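PelD (Pseudomonas aeruginosa, PDB 4EU0) binds the second messenger cyclic di-GMP, here in its GGDEF-family portion, and acts as an effector involved in pellicle formation in this bacterium. Local coordinates at residues Gln165-Tyr170 / Val214-Arg219; Leu187-Leu192 / Val226-Leu231; Arg210-Gln215 / Leu231-Ala236. One frame throughout, in Å; residues are numbered along the deposited sequence.

Interaction 1 (Gln165-Tyr170 / Val214-Arg219); sequences QRFSQY and VQLRLR
Val-214 opens the strand like a two-pronged fork, and its two methyls meet neighbouring side chains of helix 162-181. Its CG1 methyl lies over a face of the Tyr-170 ring, 4.0 Å from the ring centroid in a CH-pi contact, and is flanked by the aliphatic part of Arg-166, whose CD comes within 3.5 Å of Val-214 CG1. The second methyl, CG2, meets Phe-167 CD1 at 3.7 Å and also touches Tyr-170 CB. With CG anti to the backbone N (chi1 -173°), the ring of Phe-167 reaches out to the strand and meets two kinds of neighbour: Leu-216 CG sits over one face, 4.0 Å from the ring centroid, while the carbonyl oxygen of Val-214 approaches the edge, 3.6 Å from Phe-167 CE1. Leu-228 and Leu-230 of the adjoining strand also touch Phe-167, so the ring is buried.

This tight apolar centre gives way to a looser polar margin. Arg-166 lends only its methylenes; a bend at chi3 takes the guanidinium off to a salt bridge with Asp-163. Tyr-170, likewise partly exposed, sends its hydroxyl to Arg-11 of the N-terminal helix. Beyond Leu-216 the strand leaves the helix behind, as expected of axes inclined at 128°. Such oblique seating of a helix on an antiparallel sheet, through residues at every second strand position, belongs to the alpha/beta architecture of the GGDEF domain, here at strand 214-219, outermost within this chain in the four-stranded sheet.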
loop_
_atom_site.group_PDB
_atom_site.type_symbol
_atom_site.label_atom_id
_atom_site.label_comp_id
_atom_site.label_asym_id
_atom_site.label_seq_id
_atom_site.Cartn_x
_atom_site.Cartn_y
_atom_site.Cartn_z
ATOM N N GLN A 165 -12.316 0.726 4.785
ATOM C CA GLN A 165 -11.716 -0.415 4.097
ATOM C C GLN A 165 -10.341 -0.074 3.530
ATOM O O GLN A 165 -9.388 -0.847 3.663
ATOM C CB GLN A 165 -12.624 -0.909 2.972
ATOM C CG GLN A 165 -13.993 -1.328 3.405
ATOM C CD GLN A 165 -14.727 -1.977 2.265
ATOM O OE1 GLN A 165 -14.144 -2.773 1.526
ATOM N NE2 GLN A 165 -15.997 -1.635 2.097
ATOM N N ARG A 166 -10.243 1.094 2.897
ATOM C CA ARG A 166 -8.998 1.536 2.292
ATOM C C ARG A 166 -7.921 1.722 3.363
ATOM O O ARG A 166 -6.783 1.292 3.184
ATOM C CB ARG A 166 -9.202 2.846 1.539
ATOM C CG ARG A 166 -7.999 3.263 0.692
ATOM C CD ARG A 166 -8.152 4.674 0.153
ATOM N NE ARG A 166 -9.133 4.773 -0.929
ATOM C CZ ARG A 166 -10.334 5.334 -0.810
ATOM N NH1 ARG A 166 -10.732 5.844 0.349
ATOM N NH2 ARG A 166 -11.141 5.385 -1.859
ATOM N N PHE A 167 -8.301 2.367 4.462
ATOM C CA PHE A 167 -7.359 2.643 5.536
ATOM C C PHE A 167 -6.807 1.318 6.058
ATOM O O PHE A 167 -5.601 1.177 6.199
ATOM C CB PHE A 167 -8.013 3.437 6.668
ATOM C CG PHE A 167 -7.038 3.874 7.716
ATOM C CD1 PHE A 167 -6.353 5.074 7.574
ATOM C CD2 PHE A 167 -6.788 3.069 8.826
ATOM C CE1 PHE A 167 -5.427 5.473 8.538
ATOM C CE2 PHE A 167 -5.861 3.460 9.785
ATOM C CZ PHE A 167 -5.197 4.666 9.638
ATOM N N SER A 168 -7.704 0.376 6.340
ATOM C CA SER A 168 -7.344 -0.954 6.827
ATOM C C SER A 168 -6.371 -1.670 5.888
ATOM O O SER A 168 -5.329 -2.182 6.315
ATOM C CB SER A 168 -8.613 -1.795 7.020
ATOM O OG SER A 168 -8.302 -3.027 7.631
ATOM N N GLN A 169 -6.711 -1.700 4.603
ATOM C CA GLN A 169 -5.833 -2.310 3.610
ATOM C C GLN A 169 -4.452 -1.657 3.545
ATOM O O GLN A 169 -3.450 -2.342 3.626
ATOM C CB GLN A 169 -6.484 -2.319 2.227
ATOM C CG GLN A 169 -5.609 -2.981 1.163
ATOM C CD GLN A 169 -6.145 -2.810 -0.247
ATOM O OE1 GLN A 169 -6.240 -3.779 -1.009
ATOM N NE2 GLN A 169 -6.493 -1.573 -0.605
ATOM N N TYR A 170 -4.408 -0.331 3.392
ATOM C CA TYR A 170 -3.152 0.389 3.306
ATOM C C TYR A 170 -2.289 0.214 4.559
ATOM O O TYR A 170 -1.081 0.049 4.458
ATOM C CB TYR A 170 -3.399 1.881 3.020
ATOM C CG TYR A 170 -3.742 2.254 1.586
ATOM C CD1 TYR A 170 -3.183 3.401 1.002
ATOM C CD2 TYR A 170 -4.631 1.494 0.817
ATOM C CE1 TYR A 170 -3.501 3.778 -0.316
ATOM C CE2 TYR A 170 -4.949 1.868 -0.509
ATOM C CZ TYR A 170 -4.383 3.014 -1.053
ATOM O OH TYR A 170 -4.677 3.393 -2.341
ATOM N N VAL A 214 -3.755 7.970 3.552
ATOM C CA VAL A 214 -5.155 7.690 3.829
ATOM C C VAL A 214 -5.507 8.109 5.246
ATOM O O VAL A 214 -4.652 8.077 6.155
ATOM C CB VAL A 214 -5.540 6.196 3.589
ATOM C CG1 VAL A 214 -5.521 5.872 2.089
ATOM C CG2 VAL A 214 -4.615 5.243 4.348
ATOM N N GLN A 215 -6.760 8.516 5.417
ATOM C CA GLN A 215 -7.228 9.041 6.688
ATOM C C GLN A 215 -8.459 8.327 7.197
ATOM O O GLN A 215 -9.265 7.817 6.413
ATOM C CB GLN A 215 -7.566 10.529 6.549
ATOM C CG GLN A 215 -6.450 11.376 5.993
ATOM C CD GLN A 215 -6.858 12.827 5.912
ATOM O OE1 GLN A 215 -8.051 13.135 5.907
ATOM N NE2 GLN A 215 -5.880 13.721 5.866
ATOM N N LEU A 216 -8.614 8.344 8.517
ATOM C CA LEU A 216 -9.808 7.859 9.193
ATOM C C LEU A 216 -10.316 8.917 10.162
ATOM O O LEU A 216 -9.559 9.425 10.995
ATOM C CB LEU A 216 -9.516 6.580 9.983
ATOM C CG LEU A 216 -9.896 5.189 9.494
ATOM C CD1 LEU A 216 -10.036 4.242 10.688
ATOM C CD2 LEU A 216 -11.181 5.206 8.674
ATOM N N ARG A 217 -11.601 9.239 10.048
ATOM C CA ARG A 217 -12.251 10.204 10.931
ATOM C C ARG A 217 -13.012 9.428 11.996
ATOM O O ARG A 217 -13.957 8.689 11.680
ATOM C CB ARG A 217 -13.206 11.101 10.133
ATOM C CG ARG A 217 -12.573 11.730 8.888
ATOM C CD ARG A 217 -13.606 12.163 7.838
ATOM N NE ARG A 217 -14.449 11.055 7.377
ATOM C CZ ARG A 217 -15.282 11.114 6.340
ATOM N NH1 ARG A 217 -15.382 12.224 5.617
ATOM N NH2 ARG A 217 -16.011 10.052 6.014
ATOM N N LEU A 218 -12.591 9.583 13.249
ATOM C CA LEU A 218 -13.135 8.786 14.346
ATOM C C LEU A 218 -13.475 9.647 15.550
ATOM O O LEU A 218 -13.063 10.803 15.638
ATOM C CB LEU A 218 -12.119 7.713 14.771
ATOM C CG LEU A 218 -11.658 6.690 13.726
ATOM C CD1 LEU A 218 -10.515 5.872 14.273
ATOM C CD2 LEU A 218 -12.804 5.796 13.289
ATOM N N ARG A 219 -14.251 9.073 16.467
ATOM C CA ARG A 219 -14.453 9.653 17.786
ATOM C C ARG A 219 -13.879 8.679 18.805
ATOM O O ARG A 219 -14.201 7.499 18.770
ATOM C CB ARG A 219 -15.945 9.883 18.054
ATOM C CG ARG A 219 -16.572 10.966 17.184
ATOM C CD ARG A 219 -16.322 12.351 17.775
ATOM N NE ARG A 219 -16.990 13.411 17.018
ATOM C CZ ARG A 219 -17.267 14.617 17.506
ATOM N NH1 ARG A 219 -16.953 14.921 18.761
ATOM N NH2 ARG A 219 -17.871 15.519 16.739
#

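Interaction 2 (Leu187-Leu192 / Val226-Leu231); sequences LYAFEL and VLLVLL. With C2E (9,9'-[(2R,3R,3aS,5S,7aR,9R,10R,10aS,12S,14aR)-3,5,10,12-tetrahydroxy-5,12-dioxidooctahydro-2H,7H-difuro[3,2-d:3',2'-j][1,3,7,9,2,8]tetraoxadiphosphacyclododecine-2,9-diyl]bis(2-amino-1,9-dihydro-6H-purin-6-one)), chain B.
Leu-228 and Leu-187 meet with unusual torsions on both sides: chi1 of Leu-228 is -143° and that of Leu-187 -112°, each away from a staggered value, which is consistent with some strain in these side chains. Leu-187 CD2 leans across the strands to within 3.8 Å of Leu-228 CG. Leu-228 CD1 in turn touches two neighbours on one side, the carbonyl oxygen of Tyr-188 at 3.4 Å and the CB of Ala-189. Beneath these leucines the backbone is entirely regular. Tyr-188 and Val-229 form one hydrogen-bonded pair, with both N-to-O distances 2.8 Å, and Phe-190 and Leu-227 form the next; CA-H...O contacts fill the intervals.

These are the two central strands of the four-stranded antiparallel sheet of the GGDEF domain, and its faces have different coverings. Glu-191, on the face of Leu-187 and Leu-228, has salt bridges to Arg-224 and Arg-268. The other face carries the aromatic rings beneath helices 198-207 and 236-253. There Phe-190 presents a ring edge to Val-229, with CE2 3.9 Å from CG2 of that residue. Tyr-188 (chi1 -80°, its ring beside the backbone N) does the same for Leu-231, whose CD1 lies in the ring plane 3.6 Å from Tyr-188 CD2; the phenol hydroxyl is hydrogen-bonded to Ser-239 O. Leu-231 thereby forks between protein and nucleotide: as CD1 rests on the tyrosine edge, its CD2 touches the amino nitrogen N2 of a guanine of cyclic di-GMP at 3.7 Å.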
loop_
_atom_site.group_PDB
_atom_site.type_symbol
_atom_site.label_atom_id
_atom_site.label_comp_id
_atom_site.label_asym_id
_atom_site.label_seq_id
_atom_site.Cartn_x
_atom_site.Cartn_y
_atom_site.Cartn_z
ATOM N N LEU A 187 2.280 6.700 11.120
ATOM C CA LEU A 187 0.900 6.963 11.505
ATOM C C LEU A 187 0.858 8.207 12.379
ATOM O O LEU A 187 1.574 8.287 13.381
ATOM C CB LEU A 187 0.322 5.808 12.332
ATOM C CG LEU A 187 -0.780 4.878 11.839
ATOM C CD1 LEU A 187 -1.245 3.992 13.017
ATOM C CD2 LEU A 187 -1.959 5.616 11.192
ATOM N N TYR A 188 0.024 9.169 12.007
ATOM C CA TYR A 188 -0.260 10.289 12.887
ATOM C C TYR A 188 -1.684 10.185 13.391
ATOM O O TYR A 188 -2.594 9.831 12.638
ATOM C CB TYR A 188 -0.116 11.615 12.148
ATOM C CG TYR A 188 1.308 12.113 11.998
ATOM C CD1 TYR A 188 1.947 12.754 13.048
ATOM C CD2 TYR A 188 1.993 11.986 10.785
ATOM C CE1 TYR A 188 3.261 13.233 12.914
ATOM C CE2 TYR A 188 3.310 12.460 10.637
ATOM C CZ TYR A 188 3.928 13.081 11.706
ATOM O OH TYR A 188 5.206 13.566 11.593
ATOM N N ALA A 189 -1.871 10.516 14.660
ATOM C CA ALA A 189 -3.215 10.674 15.208
ATOM C C ALA A 189 -3.338 12.096 15.698
ATOM O O ALA A 189 -2.568 12.516 16.567
ATOM C CB ALA A 189 -3.440 9.702 16.335
ATOM N N PHE A 190 -4.293 12.840 15.146
ATOM C CA PHE A 190 -4.562 14.193 15.611
ATOM C C PHE A 190 -5.794 14.162 16.492
ATOM O O PHE A 190 -6.903 13.936 16.008
ATOM C CB PHE A 190 -4.742 15.158 14.431
ATOM C CG PHE A 190 -3.545 15.241 13.527
ATOM C CD1 PHE A 190 -2.507 16.117 13.811
ATOM C CD2 PHE A 190 -3.463 14.464 12.374
ATOM C CE1 PHE A 190 -1.381 16.199 12.986
ATOM C CE2 PHE A 190 -2.348 14.550 11.525
ATOM C CZ PHE A 190 -1.310 15.414 11.828
ATOM N N GLU A 191 -5.593 14.342 17.797
ATOM C CA GLU A 191 -6.696 14.348 18.739
ATOM C C GLU A 191 -7.136 15.786 18.957
ATOM O O GLU A 191 -6.333 16.637 19.324
ATOM C CB GLU A 191 -6.279 13.705 20.061
ATOM C CG GLU A 191 -7.413 13.631 21.076
ATOM C CD GLU A 191 -6.959 13.202 22.463
ATOM O OE1 GLU A 191 -5.737 13.117 22.717
ATOM O OE2 GLU A 191 -7.848 12.959 23.308
ATOM N N LEU A 192 -8.411 16.056 18.698
ATOM C CA LEU A 192 -8.903 17.425 18.721
ATOM C C LEU A 192 -9.656 17.676 20.019
ATOM O O LEU A 192 -10.812 17.275 20.175
ATOM C CB LEU A 192 -9.762 17.710 17.480
ATOM C CG LEU A 192 -9.149 17.227 16.152
ATOM C CD1 LEU A 192 -10.028 17.641 14.970
ATOM C CD2 LEU A 192 -7.733 17.726 15.952
ATOM N N VAL A 226 -10.837 12.327 16.484
ATOM C CA VAL A 226 -9.473 11.888 16.221
ATOM C C VAL A 226 -9.388 11.656 14.728
ATOM O O VAL A 226 -10.206 10.909 14.177
ATOM C CB VAL A 226 -9.123 10.567 16.943
ATOM C CG1 VAL A 226 -7.767 10.037 16.465
ATOM C CG2 VAL A 226 -9.143 10.740 18.465
ATOM N N LEU A 227 -8.429 12.317 14.081
ATOM C CA LEU A 227 -8.142 12.044 12.685
ATOM C C LEU A 227 -6.850 11.256 12.579
ATOM O O LEU A 227 -5.774 11.750 12.930
ATOM C CB LEU A 227 -8.058 13.325 11.867
ATOM C CG LEU A 227 -7.881 13.037 10.369
ATOM C CD1 LEU A 227 -9.183 12.529 9.732
ATOM C CD2 LEU A 227 -7.444 14.269 9.671
ATOM N N LEU A 228 -6.970 10.020 12.109
ATOM C CA LEU A 228 -5.814 9.178 11.864
ATOM C C LEU A 228 -5.343 9.413 10.446
ATOM O O LEU A 228 -6.152 9.462 9.514
ATOM C CB LEU A 228 -6.228 7.721 11.993
ATOM C CG LEU A 228 -5.338 6.653 12.594
ATOM C CD1 LEU A 228 -4.400 7.166 13.698
ATOM C CD2 LEU A 228 -6.305 5.563 13.099
ATOM N N VAL A 229 -4.040 9.569 10.274
ATOM C CA VAL A 229 -3.462 9.682 8.935
ATOM C C VAL A 229 -2.304 8.712 8.804
ATOM O O VAL A 229 -1.348 8.783 9.565
ATOM C CB VAL A 229 -2.940 11.109 8.611
ATOM C CG1 VAL A 229 -2.532 11.186 7.144
ATOM C CG2 VAL A 229 -4.000 12.166 8.921
ATOM N N LEU A 230 -2.390 7.824 7.817
ATOM C CA LEU A 230 -1.270 6.949 7.480
ATOM C C LEU A 230 -0.500 7.529 6.293
ATOM O O LEU A 230 -1.082 7.926 5.281
ATOM C CB LEU A 230 -1.775 5.539 7.139
ATOM C CG LEU A 230 -0.710 4.553 6.638
ATOM C CD1 LEU A 230 0.202 4.078 7.776
ATOM C CD2 LEU A 230 -1.359 3.358 5.930
ATOM N N LEU A 231 0.821 7.567 6.430
ATOM C CA LEU A 231 1.720 8.000 5.383
ATOM C C LEU A 231 2.542 6.807 4.896
ATOM O O LEU A 231 3.624 6.540 5.433
ATOM C CB LEU A 231 2.679 9.070 5.932
ATOM C CG LEU A 231 2.100 10.422 6.378
ATOM C CD1 LEU A 231 1.251 10.303 7.646
ATOM C CD2 LEU A 231 3.289 11.356 6.614
HETATM P P1 C2E B . 6.625 19.950 0.242
HETATM O O2P C2E B . 7.288 21.062 1.026
HETATM O O1P C2E B . 5.136 19.995 0.019
HETATM O "O5'" C2E B . 6.991 18.545 0.906
HETATM C "C5'" C2E B . 8.322 18.210 1.293
HETATM C "C4'" C2E B . 8.426 16.733 1.662
HETATM O "O4'" C2E B . 7.721 16.476 2.887
HETATM C "C3'" C2E B . 7.840 15.765 0.640
HETATM O "O3'" C2E B . 8.753 15.349 -0.382
HETATM C "C2'" C2E B . 7.460 14.588 1.502
HETATM O "O2'" C2E B . 8.640 13.834 1.796
HETATM C "C1'" C2E B . 6.999 15.251 2.782
HETATM N N9 C2E B . 5.536 15.530 2.733
HETATM C C8 C2E B . 4.957 16.742 2.660
HETATM N N7 C2E B . 3.602 16.637 2.642
HETATM C C5 C2E B . 3.322 15.323 2.720
HETATM C C6 C2E B . 2.099 14.506 2.739
HETATM O O6 C2E B . 0.890 15.104 2.688
HETATM N N1 C2E B . 2.222 13.161 2.816
HETATM C C2 C2E B . 3.428 12.531 2.853
HETATM N N2 C2E B . 3.441 11.181 2.919
HETATM N N3 C2E B . 4.598 13.228 2.836
HETATM C C4 C2E B . 4.598 14.590 2.770
HETATM P P11 C2E B . 8.186 14.888 -1.818
HETATM O O21 C2E B . 9.342 14.372 -2.661
HETATM O O11 C2E B . 6.949 14.024 -1.683
HETATM O O5A C2E B . 7.749 16.291 -2.459
HETATM C C5A C2E B . 8.700 17.342 -2.621
HETATM C C4A C2E B . 7.976 18.574 -3.126
HETATM O O4A C2E B . 7.264 18.278 -4.328
HETATM C C3A C2E B . 6.897 19.030 -2.165
HETATM O O3A C2E B . 7.396 19.891 -1.164
HETATM C C2A C2E B . 5.900 19.732 -3.050
HETATM O O2A C2E B . 6.349 21.061 -3.351
HETATM C C1A C2E B . 5.966 18.879 -4.298
HETATM N N91 C2E B . 4.902 17.839 -4.256
HETATM C C81 C2E B . 5.058 16.523 -4.021
HETATM N N71 C2E B . 3.870 15.866 -4.072
HETATM C C51 C2E B . 2.921 16.783 -4.344
HETATM C C61 C2E B . 1.451 16.787 -4.542
HETATM O O61 C2E B . 0.723 15.643 -4.455
HETATM N N11 C2E B . 0.845 17.966 -4.810
HETATM C C21 C2E B . 1.540 19.129 -4.903
HETATM N N21 C2E B . 0.866 20.274 -5.177
HETATM N N31 C2E B . 2.887 19.193 -4.738
HETATM C C41 C2E B . 3.609 18.077 -4.463
#

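Interaction 3 (Arg210-Gln215 / Leu231-Ala236); sequences RGLDVQ and LPLTSA. With C2E (9,9'-[(2R,3R,3aS,5S,7aR,9R,10R,10aS,12S,14aR)-3,5,10,12-tetrahydroxy-5,12-dioxidooctahydro-2H,7H-difuro[3,2-d:3',2'-j][1,3,7,9,2,8]tetraoxadiphosphacyclododecine-2,9-diyl]bis(2-amino-1,9-dihydro-6H-purin-6-one)), chain B.
Two flat groups, the carboxylate of Asp-213 and the guanidinium of Arg-210, organise this contact; the first touches Leu-231 CA through OD1 at 3.4 Å and also meets the Watson-Crick edge of one guanine of cyclic di-GMP. The guanidinium lies with one face over the other guanine, near C51 and C61, while one phosphate (P1) stands at its edge and O1P accepts from Arg-210 NH1 at 2.8 Å. Arg-210 and Asp-213 thus form an RxxD pair, as in the inhibitory I-site of GGDEF domains, and a type II' turn spans them. A bend in the arginine at chi3 (-73°) brings its end between the two bases. Arg-245 gives the ligand another hydrogen bond.

Asp-213 reads the guanine with both oxygens: N2 donates nearly straight to OD1 (3.0 Å, 169°), and N1 faces OD2 at a very short distance whose exact value is doubtful. From the opposite segment Thr-234 OG1 accepts from the same N2 at 3.1 Å, so both segments accept from the amino group. Pro-232 CG packs against Leu-212 O within the turn. One water donates to Asp-213 OD1 and to Pro-232 O, and that carbonyl oxygen also takes the hydroxyl of Thr-234 from above its plane, with OG1 2.8 Å from Pro-232 O.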
loop_
_atom_site.group_PDB
_atom_site.type_symbol
_atom_site.label_atom_id
_atom_site.label_comp_id
_atom_site.label_asym_id
_atom_site.label_seq_id
_atom_site.Cartn_x
_atom_site.Cartn_y
_atom_site.Cartn_z
ATOM N N ARG A 210 -2.790 13.932 0.608
ATOM C CA ARG A 210 -1.942 13.946 -0.563
ATOM C C ARG A 210 -1.518 12.524 -0.909
ATOM O O ARG A 210 -1.211 11.734 -0.018
ATOM C CB ARG A 210 -0.707 14.820 -0.291
ATOM C CG ARG A 210 0.354 14.807 -1.375
ATOM C CD ARG A 210 1.535 15.751 -1.054
ATOM N NE ARG A 210 1.216 17.171 -1.196
ATOM C CZ ARG A 210 2.100 18.161 -1.041
ATOM N NH1 ARG A 210 3.366 17.893 -0.736
ATOM N NH2 ARG A 210 1.720 19.421 -1.187
ATOM N N GLY A 211 -1.505 12.216 -2.203
ATOM C CA GLY A 211 -0.940 10.951 -2.702
ATOM C C GLY A 211 -1.558 9.705 -2.103
ATOM O O GLY A 211 -2.791 9.583 -2.036
ATOM N N LEU A 212 -0.703 8.772 -1.671
ATOM C CA LEU A 212 -1.156 7.496 -1.119
ATOM C C LEU A 212 -1.596 7.569 0.336
ATOM O O LEU A 212 -2.072 6.578 0.885
ATOM C CB LEU A 212 -0.083 6.416 -1.268
ATOM C CG LEU A 212 0.322 6.085 -2.696
ATOM C CD1 LEU A 212 1.612 5.299 -2.683
ATOM C CD2 LEU A 212 -0.803 5.314 -3.391
ATOM N N ASP A 213 -1.449 8.741 0.959
ATOM C CA ASP A 213 -1.871 8.883 2.349
ATOM C C ASP A 213 -3.366 8.622 2.462
ATOM O O ASP A 213 -4.146 9.001 1.569
ATOM C CB ASP A 213 -1.580 10.273 2.898
ATOM C CG ASP A 213 -0.094 10.615 2.914
ATOM O OD1 ASP A 213 0.773 9.767 2.596
ATOM O OD2 ASP A 213 0.207 11.773 3.262
ATOM N N VAL A 214 -3.755 7.970 3.552
ATOM C CA VAL A 214 -5.155 7.690 3.829
ATOM C C VAL A 214 -5.507 8.109 5.246
ATOM O O VAL A 214 -4.652 8.077 6.155
ATOM C CB VAL A 214 -5.540 6.196 3.589
ATOM C CG1 VAL A 214 -5.521 5.872 2.089
ATOM C CG2 VAL A 214 -4.615 5.243 4.348
ATOM N N GLN A 215 -6.760 8.516 5.417
ATOM C CA GLN A 215 -7.228 9.041 6.688
ATOM C C GLN A 215 -8.459 8.327 7.197
ATOM O O GLN A 215 -9.265 7.817 6.413
ATOM C CB GLN A 215 -7.566 10.529 6.549
ATOM C CG GLN A 215 -6.450 11.376 5.993
ATOM C CD GLN A 215 -6.858 12.827 5.912
ATOM O OE1 GLN A 215 -8.051 13.135 5.907
ATOM N NE2 GLN A 215 -5.880 13.721 5.866
ATOM N N LEU A 231 0.821 7.567 6.430
ATOM C CA LEU A 231 1.720 8.000 5.383
ATOM C C LEU A 231 2.542 6.807 4.896
ATOM O O LEU A 231 3.624 6.540 5.433
ATOM C CB LEU A 231 2.679 9.070 5.932
ATOM C CG LEU A 231 2.100 10.422 6.378
ATOM C CD1 LEU A 231 1.251 10.303 7.646
ATOM C CD2 LEU A 231 3.289 11.356 6.614
ATOM N N PRO A 232 2.037 6.080 3.880
ATOM C CA PRO A 232 2.771 4.902 3.400
ATOM C C PRO A 232 4.054 5.282 2.679
ATOM O O PRO A 232 4.157 6.380 2.126
ATOM C CB PRO A 232 1.792 4.265 2.399
ATOM C CG PRO A 232 0.437 4.825 2.765
ATOM C CD PRO A 232 0.765 6.241 3.160
ATOM N N LEU A 233 5.023 4.369 2.689
ATOM C CA LEU A 233 6.251 4.525 1.913
ATOM C C LEU A 233 6.881 5.909 2.105
ATOM O O LEU A 233 7.272 6.550 1.154
ATOM C CB LEU A 233 5.979 4.261 0.425
ATOM C CG LEU A 233 5.370 2.896 0.104
ATOM C CD1 LEU A 233 4.924 2.825 -1.343
ATOM C CD2 LEU A 233 6.371 1.793 0.399
ATOM N N THR A 234 6.975 6.336 3.361
ATOM C CA THR A 234 7.432 7.671 3.701
ATOM C C THR A 234 8.487 7.590 4.795
ATOM O O THR A 234 8.234 7.013 5.852
ATOM C CB THR A 234 6.240 8.524 4.156
ATOM O OG1 THR A 234 5.363 8.701 3.042
ATOM C CG2 THR A 234 6.694 9.898 4.667
ATOM N N SER A 235 9.660 8.169 4.513
ATOM C CA SER A 235 10.797 8.191 5.444
ATOM C C SER A 235 10.518 9.074 6.645
ATOM O O SER A 235 9.554 9.835 6.642
ATOM C CB SER A 235 12.062 8.697 4.740
ATOM O OG SER A 235 11.981 10.077 4.412
ATOM N N ALA A 236 11.376 8.988 7.659
ATOM C CA ALA A 236 11.283 9.880 8.812
ATOM C C ALA A 236 11.413 11.348 8.393
ATOM O O ALA A 236 10.688 12.205 8.905
ATOM C CB ALA A 236 12.317 9.521 9.862
HETATM P P1 C2E B . 6.625 19.950 0.242
HETATM O O2P C2E B . 7.288 21.062 1.026
HETATM O O1P C2E B . 5.136 19.995 0.019
HETATM O "O5'" C2E B . 6.991 18.545 0.906
HETATM C "C5'" C2E B . 8.322 18.210 1.293
HETATM C "C4'" C2E B . 8.426 16.733 1.662
HETATM O "O4'" C2E B . 7.721 16.476 2.887
HETATM C "C3'" C2E B . 7.840 15.765 0.640
HETATM O "O3'" C2E B . 8.753 15.349 -0.382
HETATM C "C2'" C2E B . 7.460 14.588 1.502
HETATM O "O2'" C2E B . 8.640 13.834 1.796
HETATM C "C1'" C2E B . 6.999 15.251 2.782
HETATM N N9 C2E B . 5.536 15.530 2.733
HETATM C C8 C2E B . 4.957 16.742 2.660
HETATM N N7 C2E B . 3.602 16.637 2.642
HETATM C C5 C2E B . 3.322 15.323 2.720
HETATM C C6 C2E B . 2.099 14.506 2.739
HETATM O O6 C2E B . 0.890 15.104 2.688
HETATM N N1 C2E B . 2.222 13.161 2.816
HETATM C C2 C2E B . 3.428 12.531 2.853
HETATM N N2 C2E B . 3.441 11.181 2.919
HETATM N N3 C2E B . 4.598 13.228 2.836
HETATM C C4 C2E B . 4.598 14.590 2.770
HETATM P P11 C2E B . 8.186 14.888 -1.818
HETATM O O21 C2E B . 9.342 14.372 -2.661
HETATM O O11 C2E B . 6.949 14.024 -1.683
HETATM O O5A C2E B . 7.749 16.291 -2.459
HETATM C C5A C2E B . 8.700 17.342 -2.621
HETATM C C4A C2E B . 7.976 18.574 -3.126
HETATM O O4A C2E B . 7.264 18.278 -4.328
HETATM C C3A C2E B . 6.897 19.030 -2.165
HETATM O O3A C2E B . 7.396 19.891 -1.164
HETATM C C2A C2E B . 5.900 19.732 -3.050
HETATM O O2A C2E B . 6.349 21.061 -3.351
HETATM C C1A C2E B . 5.966 18.879 -4.298
HETATM N N91 C2E B . 4.902 17.839 -4.256
HETATM C C81 C2E B . 5.058 16.523 -4.021
HETATM N N71 C2E B . 3.870 15.866 -4.072
HETATM C C51 C2E B . 2.921 16.783 -4.344
HETATM C C61 C2E B . 1.451 16.787 -4.542
HETATM O O61 C2E B . 0.723 15.643 -4.455
HETATM N N11 C2E B . 0.845 17.966 -4.810
HETATM C C21 C2E B . 1.540 19.129 -4.903
HETATM N N21 C2E B . 0.866 20.274 -5.177
HETATM N N31 C2E B . 2.887 19.193 -4.738
HETATM C C41 C2E B . 3.609 18.077 -4.463
HETATM O O HOH W 1 2.415 8.274 1.009
#

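How the interactions relate
Strand 214-219 ties the set together. In interaction 1 it packs on helix 162-181; in interaction 3 its first residues follow directly on the ligand-binding turn; and it pairs with strand 225-231 of interaction 2, as in the bond of 2.8 Å between Leu-230 N and Val-214 O. Interactions 2 and 3 share Leu-231, where strand 225-231 ends and the pocket begins, and both touch the nucleotide. Interaction 1 stands back from it: the side chain of Gln-215 remains about 8 Å from the bound C2E (cyclic di-GMP). Tyr-170 CE1 nevertheless reaches Leu-212 O, 3.4 Å away, so the helix also abuts the turn. The centres lie 10 to 12 Å apart.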